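PDB 5F8V: aminotransferase, class V family protein from Trichomonas vaginalis, which probably catalyses the pyridoxal-phosphate-dependent transfer of an amino group between O-phospho-L-serine and 2-oxoglutarate, the second step of serine biosynthesis from 3-phosphoglycerate. Local coordinates for residues Pro289-Arg294 / Phe307-Tyr313; Ala278-Tyr282 / Arg300-Met305; Asp321-Val325 / Val342-Arg346. All coordinates share one frame; numbering follows the deposited sequence.

Contact 1. Residues Pro289-Arg294 / Phe307-Tyr313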
# COMPACT_ATOMS: atom_id res chain seq x y z
N PRO A 289 -16.56 16.35 -36.86
CA PRO A 289 -16.42 17.80 -36.54
C PRO A 289 -16.76 18.21 -35.10
O PRO A 289 -16.35 19.28 -34.67
CB PRO A 289 -17.39 18.47 -37.52
CG PRO A 289 -18.42 17.42 -37.81
CD PRO A 289 -17.64 16.13 -37.84
N ASN A 290 -17.48 17.37 -34.35
CA ASN A 290 -17.82 17.68 -32.96
C ASN A 290 -16.70 17.45 -31.93
O ASN A 290 -16.82 17.89 -30.78
CB ASN A 290 -19.05 16.89 -32.53
CG ASN A 290 -20.27 17.27 -33.35
OD1 ASN A 290 -20.72 18.41 -33.31
ND2 ASN A 290 -20.80 16.31 -34.12
N PHE A 291 -15.63 16.76 -32.34
CA PHE A 291 -14.53 16.41 -31.43
C PHE A 291 -13.16 16.74 -32.03
O PHE A 291 -12.96 16.63 -33.25
CB PHE A 291 -14.60 14.91 -31.07
CG PHE A 291 -15.94 14.46 -30.54
CD1 PHE A 291 -16.33 14.78 -29.24
CD2 PHE A 291 -16.81 13.72 -31.33
CE1 PHE A 291 -17.56 14.36 -28.75
CE2 PHE A 291 -18.04 13.30 -30.84
CZ PHE A 291 -18.42 13.62 -29.55
N VAL A 292 -12.23 17.15 -31.17
CA VAL A 292 -10.85 17.46 -31.56
C VAL A 292 -9.85 16.94 -30.54
O VAL A 292 -10.12 16.93 -29.34
CB VAL A 292 -10.62 18.99 -31.72
CG1 VAL A 292 -11.54 19.56 -32.79
CG2 VAL A 292 -10.81 19.73 -30.39
N ASN A 293 -8.69 16.50 -31.04
CA ASN A 293 -7.53 16.18 -30.21
C ASN A 293 -6.33 16.81 -30.90
O ASN A 293 -6.14 16.61 -32.10
CB ASN A 293 -7.34 14.66 -30.07
CG ASN A 293 -5.96 14.26 -29.52
OD1 ASN A 293 -4.94 14.46 -30.17
ND2 ASN A 293 -5.95 13.67 -28.33
N ARG A 294 -5.53 17.54 -30.12
CA ARG A 294 -4.44 18.39 -30.64
C ARG A 294 -3.07 17.71 -30.68
O ARG A 294 -2.13 18.27 -31.24
CB ARG A 294 -4.28 19.65 -29.77
CG ARG A 294 -5.05 20.86 -30.26
CD ARG A 294 -4.70 22.09 -29.42
NE ARG A 294 -5.73 23.12 -29.49
CZ ARG A 294 -5.75 24.23 -28.75
NH1 ARG A 294 -4.78 24.49 -27.87
NH2 ARG A 294 -6.75 25.09 -28.88
N PHE A 307 -10.04 14.20 -25.63
CA PHE A 307 -10.66 14.91 -26.75
C PHE A 307 -11.67 15.90 -26.21
O PHE A 307 -12.16 15.77 -25.09
CB PHE A 307 -11.26 13.95 -27.78
CG PHE A 307 -12.32 13.01 -27.25
CD1 PHE A 307 -11.96 11.84 -26.58
CD2 PHE A 307 -13.67 13.26 -27.47
CE1 PHE A 307 -12.93 10.97 -26.12
CE2 PHE A 307 -14.65 12.40 -27.00
CZ PHE A 307 -14.28 11.24 -26.33
N PHE A 308 -11.96 16.91 -27.02
CA PHE A 308 -12.72 18.06 -26.57
C PHE A 308 -13.78 18.47 -27.57
O PHE A 308 -13.74 18.09 -28.73
CB PHE A 308 -11.77 19.23 -26.33
CG PHE A 308 -10.77 18.99 -25.25
CD1 PHE A 308 -11.01 19.42 -23.96
CD2 PHE A 308 -9.58 18.34 -25.53
CE1 PHE A 308 -10.09 19.19 -22.95
CE2 PHE A 308 -8.65 18.10 -24.53
CZ PHE A 308 -8.91 18.53 -23.24
N ARG A 309 -14.71 19.29 -27.09
CA ARG A 309 -15.58 20.07 -27.97
C ARG A 309 -14.65 20.88 -28.87
O ARG A 309 -13.51 21.15 -28.48
CB ARG A 309 -16.46 21.03 -27.16
CG ARG A 309 -17.52 20.36 -26.31
CD ARG A 309 -18.24 21.34 -25.38
NE ARG A 309 -17.30 22.07 -24.53
CZ ARG A 309 -16.85 23.32 -24.75
NH1 ARG A 309 -17.26 24.03 -25.80
NH2 ARG A 309 -15.97 23.85 -23.90
N PRO A 310 -15.11 21.28 -30.07
CA PRO A 310 -14.23 21.94 -31.06
C PRO A 310 -13.35 23.09 -30.53
O PRO A 310 -12.20 23.24 -30.99
CB PRO A 310 -15.22 22.46 -32.11
CG PRO A 310 -16.37 21.52 -32.02
CD PRO A 310 -16.51 21.23 -30.56
N ASP A 311 -13.86 23.86 -29.57
CA ASP A 311 -13.12 24.97 -28.94
C ASP A 311 -12.79 24.70 -27.46
O ASP A 311 -12.52 25.62 -26.70
CB ASP A 311 -13.91 26.29 -29.10
CG ASP A 311 -15.35 26.20 -28.59
OD1 ASP A 311 -15.65 25.36 -27.71
OD2 ASP A 311 -16.20 26.99 -29.08
N GLY A 312 -12.78 23.42 -27.07
CA GLY A 312 -12.72 23.05 -25.66
C GLY A 312 -11.37 23.17 -24.97
O GLY A 312 -11.31 23.13 -23.73
N TYR A 313 -10.29 23.30 -25.74
CA TYR A 313 -8.95 23.43 -25.14
C TYR A 313 -8.79 24.75 -24.38
O TYR A 313 -8.37 24.74 -23.22
CB TYR A 313 -7.84 23.29 -26.21
CG TYR A 313 -7.41 21.86 -26.47
CD1 TYR A 313 -6.54 21.21 -25.60
CD2 TYR A 313 -7.86 21.18 -27.60
CE1 TYR A 313 -6.13 19.90 -25.85
CE2 TYR A 313 -7.46 19.87 -27.85
CZ TYR A 313 -6.59 19.23 -26.97
OH TYR A 313 -6.21 17.94 -27.24
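A single antiparallel bridge joins Val292, in the loop after helix 267-286, to Phe308, just past strand 304-307. The two form a hydrogen-bonded pair: Val292 N donates to Phe308 O and Phe308 N returns a bond to Val292 O, both 3.0 Å. Beside the bridge, the Phe291 and Phe307 rings make an offset edge-to-face pair, planes at 82°, with the edge of Phe307 turned to the face of Phe291 and its CD2 lying 3.5 Å from Phe291 CD1. At the other end, Tyr313 OH accepts a nearly straight bond of 3.0 Å from Arg294 N (165°). The Arg294 side chain, extended from CG to NE, then runs back over the Tyr313 ring in the opposite sense; its CD makes a CH-pi contact 3.9 Å from the ring centroid, and the guanidinium ends above Tyr313 CB. Phe308 CD2 lies against the other face of this ring. A type I turn from Arg309 to Gly312 leads the chain round to Tyr313. A salt bridge from Glu314 to Arg294 NH2 holds the charged end of the Arg294 side chain while its methylenes pack on the ring, so an exposed arginine joins ionic and CH-pi contacts over a buried tyrosine.

Contact 2. Residues Ala278-Tyr282 / Arg300-Met305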
# COMPACT_ATOMS: atom_id res chain seq x y z
N ALA A 278 -6.68 2.15 -29.98
CA ALA A 278 -6.35 3.59 -30.06
C ALA A 278 -6.66 4.20 -31.43
O ALA A 278 -7.22 5.29 -31.50
CB ALA A 278 -4.90 3.83 -29.71
N LYS A 279 -6.31 3.48 -32.50
CA LYS A 279 -6.54 3.94 -33.88
C LYS A 279 -8.03 4.19 -34.16
O LYS A 279 -8.40 5.23 -34.72
CB LYS A 279 -5.96 2.92 -34.87
CG LYS A 279 -5.96 3.35 -36.33
CD LYS A 279 -5.66 2.16 -37.23
CE LYS A 279 -5.52 2.57 -38.70
NZ LYS A 279 -4.26 3.33 -38.94
N LYS A 280 -8.87 3.26 -33.74
CA LYS A 280 -10.34 3.43 -33.80
C LYS A 280 -10.81 4.68 -33.04
O LYS A 280 -11.60 5.46 -33.57
CB LYS A 280 -11.06 2.19 -33.26
CG LYS A 280 -10.94 0.95 -34.15
CD LYS A 280 -11.80 -0.19 -33.59
CE LYS A 280 -12.01 -1.30 -34.62
NZ LYS A 280 -12.75 -2.46 -34.04
N VAL A 281 -10.31 4.89 -31.82
CA VAL A 281 -10.74 6.04 -31.01
C VAL A 281 -10.29 7.34 -31.68
O VAL A 281 -11.08 8.28 -31.77
CB VAL A 281 -10.25 5.98 -29.55
CG1 VAL A 281 -10.66 7.22 -28.78
CG2 VAL A 281 -10.76 4.74 -28.83
N TYR A 282 -9.04 7.39 -32.15
CA TYR A 282 -8.52 8.61 -32.80
C TYR A 282 -9.19 8.91 -34.13
O TYR A 282 -9.43 10.08 -34.44
CB TYR A 282 -6.98 8.55 -32.98
CG TYR A 282 -6.23 8.78 -31.69
CD1 TYR A 282 -6.39 9.96 -30.97
CD2 TYR A 282 -5.35 7.81 -31.17
CE1 TYR A 282 -5.72 10.19 -29.79
CE2 TYR A 282 -4.66 8.04 -29.98
CZ TYR A 282 -4.84 9.23 -29.30
OH TYR A 282 -4.19 9.51 -28.10
N ARG A 300 0.89 10.76 -29.80
CA ARG A 300 -0.42 10.34 -29.30
C ARG A 300 -0.35 9.05 -28.48
O ARG A 300 0.18 8.04 -28.94
CB ARG A 300 -1.43 10.19 -30.44
CG ARG A 300 -2.07 11.50 -30.84
CD ARG A 300 -3.06 11.33 -31.98
NE ARG A 300 -3.96 12.48 -32.09
CZ ARG A 300 -4.89 12.62 -33.04
NH1 ARG A 300 -5.05 11.70 -33.98
NH2 ARG A 300 -5.67 13.70 -33.03
N SER A 301 -0.89 9.11 -27.27
CA SER A 301 -0.96 7.97 -26.37
C SER A 301 -1.89 6.88 -26.91
O SER A 301 -2.95 7.18 -27.46
CB SER A 301 -1.42 8.42 -24.99
OG SER A 301 -1.59 7.34 -24.09
N ARG A 302 -1.46 5.63 -26.74
CA ARG A 302 -2.32 4.48 -27.01
C ARG A 302 -3.26 4.23 -25.83
O ARG A 302 -4.25 3.54 -26.00
CB ARG A 302 -1.50 3.21 -27.25
CG ARG A 302 -0.54 3.26 -28.43
CD ARG A 302 0.58 2.22 -28.32
NE ARG A 302 1.25 2.34 -27.02
CZ ARG A 302 1.29 1.41 -26.06
NH1 ARG A 302 0.80 0.19 -26.24
NH2 ARG A 302 1.88 1.71 -24.90
N MET A 303 -2.91 4.73 -24.65
CA MET A 303 -3.58 4.39 -23.39
C MET A 303 -4.62 5.42 -22.95
O MET A 303 -5.63 5.05 -22.36
CB MET A 303 -2.54 4.25 -22.27
CG MET A 303 -1.47 3.18 -22.47
SD MET A 303 -2.08 1.49 -22.27
CE MET A 303 -2.42 1.09 -23.98
N ASN A 304 -4.36 6.70 -23.20
CA ASN A 304 -5.24 7.78 -22.76
C ASN A 304 -5.47 8.73 -23.92
O ASN A 304 -4.52 9.32 -24.46
CB ASN A 304 -4.63 8.52 -21.57
CG ASN A 304 -4.23 7.58 -20.44
OD1 ASN A 304 -3.08 7.11 -20.40
ND2 ASN A 304 -5.18 7.26 -19.55
N MET A 305 -6.73 8.88 -24.32
CA MET A 305 -7.10 9.62 -25.51
C MET A 305 -8.01 10.77 -25.10
O MET A 305 -9.23 10.61 -25.13
CB MET A 305 -7.81 8.69 -26.49
CG MET A 305 -6.86 7.73 -27.18
SD MET A 305 -7.39 6.03 -27.24
CE MET A 305 -6.81 5.40 -25.67
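With CG anti to the carbonyl carbon (chi1 -75°), Tyr282 sends its ring from helix 267-286 to the 300-305 segment, where the stretched Arg300 side chain lies antiparallel to it. Arg300 CD sits over one face, 3.7 Å from the ring centroid in a CH-pi contact, and the guanidinium follows with its plane only 7° from that of the ring. Met305 comes to the opposite face at about a right angle, its CG 3.3 Å from Tyr282 CZ. The chain of Met305 bends at chi2 and chi3, turning SD back to Val281 CB at 3.7 Å; the sulfur also makes an oblique Met-aromatic contact with the ring. The hydroxyl fixes the ring's far end: Tyr282 OH donates to Ser301 O over 2.7 Å, in the carbonyl plane and on a lone pair. Ser301 OG, also bonded to Asn156, accepts from Met303 N and Asn304 N, an ST turn and ST motif that shape the approach to the strand. Asp286, one turn further along the helix, forms a salt bridge with Arg300 NH1. Helix 355-367 touches Val281 through Val358, and helix 267-286 packs against the start of strand 304-307 in the two-stranded sheet it forms with strand 345-348.

Contact 3. Residues Asp321-Val325 / Val342-Arg346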
# COMPACT_ATOMS: atom_id res chain seq x y z
N ASP A 321 -19.86 20.15 -21.90
CA ASP A 321 -19.18 18.87 -21.66
C ASP A 321 -20.15 17.85 -21.04
O ASP A 321 -20.22 16.70 -21.49
CB ASP A 321 -18.01 19.03 -20.68
CG ASP A 321 -16.82 19.79 -21.28
OD1 ASP A 321 -16.82 20.20 -22.46
OD2 ASP A 321 -15.85 19.96 -20.51
N ALA A 322 -20.89 18.28 -20.02
CA ALA A 322 -21.82 17.40 -19.29
C ALA A 322 -22.86 16.73 -20.19
O ALA A 322 -23.28 15.62 -19.89
CB ALA A 322 -22.51 18.16 -18.16
N LYS A 323 -23.26 17.39 -21.28
CA LYS A 323 -24.24 16.82 -22.21
C LYS A 323 -23.74 15.54 -22.90
O LYS A 323 -24.45 14.54 -22.92
CB LYS A 323 -24.67 17.84 -23.27
CG LYS A 323 -25.65 18.90 -22.79
CD LYS A 323 -25.90 19.91 -23.90
CE LYS A 323 -27.12 20.78 -23.61
NZ LYS A 323 -26.96 21.56 -22.35
N PHE A 324 -22.53 15.59 -23.48
CA PHE A 324 -21.94 14.38 -24.10
C PHE A 324 -21.54 13.33 -23.06
O PHE A 324 -21.66 12.13 -23.32
CB PHE A 324 -20.75 14.72 -25.01
CG PHE A 324 -20.14 13.50 -25.67
CD1 PHE A 324 -18.89 13.03 -25.27
CD2 PHE A 324 -20.82 12.81 -26.66
CE1 PHE A 324 -18.32 11.91 -25.87
CE2 PHE A 324 -20.27 11.69 -27.26
CZ PHE A 324 -19.02 11.24 -26.86
N VAL A 325 -21.05 13.76 -21.90
CA VAL A 325 -20.67 12.84 -20.83
C VAL A 325 -21.89 12.03 -20.38
O VAL A 325 -21.81 10.80 -20.22
CB VAL A 325 -20.04 13.57 -19.62
CG1 VAL A 325 -19.94 12.68 -18.39
CG2 VAL A 325 -18.65 14.09 -19.99
N VAL A 342 -8.47 20.01 -17.07
CA VAL A 342 -8.67 20.32 -18.49
C VAL A 342 -10.13 20.30 -18.94
O VAL A 342 -10.46 20.88 -19.97
CB VAL A 342 -7.81 19.39 -19.39
CG1 VAL A 342 -6.33 19.63 -19.13
CG2 VAL A 342 -8.15 17.90 -19.17
N GLY A 343 -11.01 19.64 -18.19
CA GLY A 343 -12.39 19.41 -18.64
C GLY A 343 -12.44 18.52 -19.87
O GLY A 343 -11.49 17.80 -20.18
N GLY A 344 -13.55 18.60 -20.60
CA GLY A 344 -13.74 17.82 -21.81
C GLY A 344 -13.79 16.33 -21.54
O GLY A 344 -14.27 15.91 -20.48
N PHE A 345 -13.25 15.54 -22.48
CA PHE A 345 -13.44 14.09 -22.47
C PHE A 345 -12.13 13.31 -22.58
O PHE A 345 -11.17 13.81 -23.15
CB PHE A 345 -14.37 13.69 -23.62
CG PHE A 345 -15.41 14.73 -23.92
CD1 PHE A 345 -16.40 15.01 -22.98
CD2 PHE A 345 -15.39 15.45 -25.11
CE1 PHE A 345 -17.36 15.98 -23.24
CE2 PHE A 345 -16.35 16.42 -25.37
CZ PHE A 345 -17.33 16.68 -24.43
N ARG A 346 -12.12 12.09 -22.05
CA ARG A 346 -10.95 11.22 -22.15
C ARG A 346 -11.35 9.75 -22.13
O ARG A 346 -11.99 9.29 -21.18
CB ARG A 346 -9.97 11.52 -21.01
CG ARG A 346 -8.65 10.75 -21.06
CD ARG A 346 -7.73 11.06 -19.87
NE ARG A 346 -8.43 10.98 -18.59
CZ ARG A 346 -7.87 11.13 -17.39
NH1 ARG A 346 -6.56 11.33 -17.25
NH2 ARG A 346 -8.64 11.05 -16.31
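Asp321 OD2, on helix 318-329, accepts a hydrogen bond from Gly344 N over 2.7 Å, with an N-H...O angle of 151°. The donor stands above the carboxylate, 52° out of its plane. The other oxygen, OD1, is in a salt bridge with Arg309 NE, so each oxygen of this buried acid has its own partner. Gly343 and Gly344 both have positive phi, a backbone shape that favours glycine; it brings the peptide N-H of Gly344 up to the acid just before strand 345-348 begins. One residue on, Phe345 points its side chain to the helix and lies among three of its residues. Phe324, with CG anti to its own N (chi1 -179°), presents an edge to the face of Phe345: CD1 stands over the ring centre, 3.8 Å above its plane, and the centroids are 5.1 Å apart. Around the rim of the Phe345 ring, near its plane, Val325 CG2 lies 3.9 Å from CD1 and Asp321 O 3.4 Å from CE1. That carbonyl is also the acceptor for Val325 N in the helix. Phe291 and Trp368 also meet the Phe324 ring, and Phe307 meets that of Phe345, so the pair belongs to a larger aromatic cluster formed by helix 318-329, the two-stranded sheet and nearby loops. The contact therefore has a polar half and an apolar half side by side. The positive charge of Arg309 would be expected to favour the ionised carboxylate, and the charged acid should in turn strengthen its bond to the Gly344 peptide.

Helix 267-286 opens contact 2, which closes when the chain returns at 300-305. Contact 1 starts within that loop, at 289-294, and closes beyond it at 307-313, so the two cross; Asn293 OD1 meets Arg300 NE (2.9 Å) where they touch. Contact 3 follows in series, closing the loop from helix 318-329 to strand 345-348. Its strand returns to strand 304-307, where Phe307 N and Phe345 O are 2.8 Å apart, and contact 1 also meets the helix of contact 3. Contacts 2 and 3, with centres about 17 Å apart, thus tie two helices to one two-stranded antiparallel sheet, and contact 1 fastens the loops at its end.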